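Local coordinates for protein probable enoyl-CoA hydratase/isomerase (Pseudomonas aeruginosa PAO1, PDB 5WYD) that is a probable enoyl-CoA hydratase/isomerase of the crotonase family, with a likely hydro-lyase activity and a role in biosynthesis of the diffusible signal factor, at residues Q50-L55 against F102-D107. The protein carries 1 engineered substitution. Numbering follows the deposited sequence.
Sequences QLIEHL and FEALRD
Two helices that follow successive parallel strands of a crotonase core, 42-57 and 88-106, meet where I52 enters the C-terminal part of the second helix, between A104 and L105. The case illustrates how one branched residue can join two helices: the closest CA atoms, of I52 and L105, lie 6.2 Å apart, and the branches of I52 divide the work. Its CG2 methyl, anti to the backbone N, rests on the peptide group after A104, 3.2 Å from A104 O and 3.8 Å from A104 C, a tight van der Waals contact with a carbonyl. The other branch turns to the neighbouring residue: CG1 lies 4.1 Å from L105 CA, and CD1 carries on to L105 CD1, also at 4.1 Å. L105 sets out away from helix 42-57, but with CG anti to the backbone N (chi1 168°) its CD1 still comes round to the isoleucine. Small A104 faces I52 directly, its CB 4.2 Å from I52 CB, and its lack of bulk is consistent with so close an approach of the two helices. On the sheet, L64 of strand 63-68 touches both I52 and L105, tying the helices to the sheet, while L105 also reaches C127 and A130 on helix 123-130. Beyond the contact, H54 is pinned to its own helix by ND1 donating to Q50 O at 2.9 Å, nearly straight at 169°; that oxygen also accepts from H54 N. On the second helix, E103 forms a salt bridge with R242 of a neighbouring subunit. Apolar packing of neighbouring helices over a shared strand, as here, is what one finds in the core of the crotonase fold.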
loop_
_atom_site.group_PDB
_atom_site.type_symbol
_atom_site.label_atom_id
_atom_site.label_comp_id
_atom_site.label_asym_id
_atom_site.label_seq_id
_atom_site.Cartn_x
_atom_site.Cartn_y
_atom_site.Cartn_z
ATOM N N GLN A 50 27.353 13.191 2.178
ATOM C CA GLN A 50 27.592 14.514 2.704
ATOM C C GLN A 50 27.539 15.536 1.599
ATOM O O GLN A 50 26.907 16.586 1.748
ATOM C CB GLN A 50 28.940 14.535 3.396
ATOM C CG GLN A 50 28.981 13.674 4.616
ATOM C CD GLN A 50 30.326 13.699 5.255
ATOM O OE1 GLN A 50 31.275 14.222 4.692
ATOM N NE2 GLN A 50 30.414 13.172 6.457
ATOM N N LEU A 51 28.123 15.215 0.453
ATOM C CA LEU A 51 28.143 16.199 -0.608
ATOM C C LEU A 51 26.728 16.568 -1.006
ATOM O O LEU A 51 26.382 17.755 -1.033
ATOM C CB LEU A 51 28.965 15.672 -1.772
ATOM C CG LEU A 51 29.192 16.544 -2.983
ATOM C CD1 LEU A 51 29.730 17.879 -2.532
ATOM C CD2 LEU A 51 30.274 15.806 -3.742
ATOM N N ILE A 52 25.853 15.566 -1.114
ATOM C CA ILE A 52 24.466 15.815 -1.511
ATOM C C ILE A 52 23.773 16.736 -0.529
ATOM O O ILE A 52 23.044 17.651 -0.927
ATOM C CB ILE A 52 23.706 14.492 -1.634
ATOM C CG1 ILE A 52 24.321 13.632 -2.714
ATOM C CG2 ILE A 52 22.277 14.767 -1.994
ATOM C CD1 ILE A 52 24.217 14.262 -4.088
ATOM N N GLU A 53 23.993 16.518 0.764
ATOM C CA GLU A 53 23.356 17.359 1.765
ATOM C C GLU A 53 23.822 18.796 1.670
ATOM O O GLU A 53 23.030 19.724 1.866
ATOM C CB GLU A 53 23.628 16.826 3.149
ATOM C CG GLU A 53 23.217 15.401 3.299
ATOM C CD GLU A 53 23.549 14.898 4.661
ATOM O OE1 GLU A 53 24.100 15.699 5.446
ATOM O OE2 GLU A 53 23.312 13.708 4.935
ATOM N N HIS A 54 25.116 19.002 1.443
ATOM C CA HIS A 54 25.608 20.358 1.283
ATOM C C HIS A 54 24.994 20.987 0.049
ATOM O O HIS A 54 24.622 22.166 0.058
ATOM C CB HIS A 54 27.128 20.331 1.178
ATOM C CG HIS A 54 27.814 20.138 2.494
ATOM N ND1 HIS A 54 27.891 18.906 3.106
ATOM C CD2 HIS A 54 28.479 21.003 3.299
ATOM C CE1 HIS A 54 28.556 19.023 4.241
ATOM N NE2 HIS A 54 28.931 20.283 4.379
ATOM N N LEU A 55 24.886 20.201 -1.025
ATOM C CA LEU A 55 24.318 20.694 -2.271
ATOM C C LEU A 55 22.856 21.072 -2.086
ATOM O O LEU A 55 22.407 22.139 -2.535
ATOM C CB LEU A 55 24.465 19.616 -3.339
ATOM C CG LEU A 55 25.896 19.233 -3.703
ATOM C CD1 LEU A 55 25.902 18.208 -4.818
ATOM C CD2 LEU A 55 26.752 20.451 -4.032
ATOM N N PHE A 102 23.396 6.424 -1.991
ATOM C CA PHE A 102 22.604 6.421 -3.217
ATOM C C PHE A 102 21.215 7.002 -2.994
ATOM O O PHE A 102 20.689 7.716 -3.856
ATOM C CB PHE A 102 22.518 5.023 -3.795
ATOM C CG PHE A 102 23.823 4.526 -4.331
ATOM C CD1 PHE A 102 24.751 5.396 -4.896
ATOM C CD2 PHE A 102 24.109 3.194 -4.307
ATOM C CE1 PHE A 102 25.944 4.923 -5.388
ATOM C CE2 PHE A 102 25.275 2.722 -4.832
ATOM C CZ PHE A 102 26.202 3.573 -5.358
ATOM N N GLU A 103 20.590 6.684 -1.870
ATOM C CA GLU A 103 19.299 7.289 -1.591
ATOM C C GLU A 103 19.431 8.798 -1.472
ATOM O O GLU A 103 18.551 9.543 -1.918
ATOM C CB GLU A 103 18.734 6.673 -0.337
ATOM C CG GLU A 103 18.346 5.227 -0.537
ATOM C CD GLU A 103 18.048 4.589 0.779
ATOM O OE1 GLU A 103 17.667 3.401 0.826
ATOM O OE2 GLU A 103 18.163 5.317 1.776
ATOM N N ALA A 104 20.525 9.272 -0.875
ATOM C CA ALA A 104 20.740 10.712 -0.810
ATOM C C ALA A 104 20.826 11.314 -2.210
ATOM O O ALA A 104 20.240 12.371 -2.478
ATOM C CB ALA A 104 21.999 11.028 -0.007
ATOM N N LEU A 105 21.539 10.640 -3.121
ATOM C CA LEU A 105 21.647 11.137 -4.486
ATOM C C LEU A 105 20.281 11.165 -5.143
ATOM O O LEU A 105 19.873 12.182 -5.727
ATOM C CB LEU A 105 22.598 10.229 -5.273
ATOM C CG LEU A 105 22.655 10.388 -6.795
ATOM C CD1 LEU A 105 23.081 11.803 -7.161
ATOM C CD2 LEU A 105 23.490 9.290 -7.517
ATOM N N ARG A 106 19.523 10.085 -4.950
ATOM C CA ARG A 106 18.178 9.981 -5.481
ATOM C C ARG A 106 17.294 11.079 -4.928
ATOM O O ARG A 106 16.323 11.486 -5.569
ATOM C CB ARG A 106 17.622 8.613 -5.123
ATOM C CG ARG A 106 16.153 8.473 -5.368
ATOM C CD ARG A 106 15.679 7.114 -4.899
ATOM N NE ARG A 106 15.822 6.898 -3.469
ATOM C CZ ARG A 106 14.840 7.075 -2.601
ATOM N NH1 ARG A 106 13.660 7.477 -3.033
ATOM N NH2 ARG A 106 15.037 6.848 -1.308
ATOM N N ASP A 107 17.564 11.513 -3.713
ATOM C CA ASP A 107 16.783 12.558 -3.088
ATOM C C ASP A 107 17.352 13.959 -3.311
ATOM O O ASP A 107 16.884 14.903 -2.666
ATOM C CB ASP A 107 16.658 12.269 -1.599
ATOM C CG ASP A 107 15.791 11.081 -1.328
ATOM O OD1 ASP A 107 15.144 10.584 -2.271
ATOM O OD2 ASP A 107 15.772 10.625 -0.169
#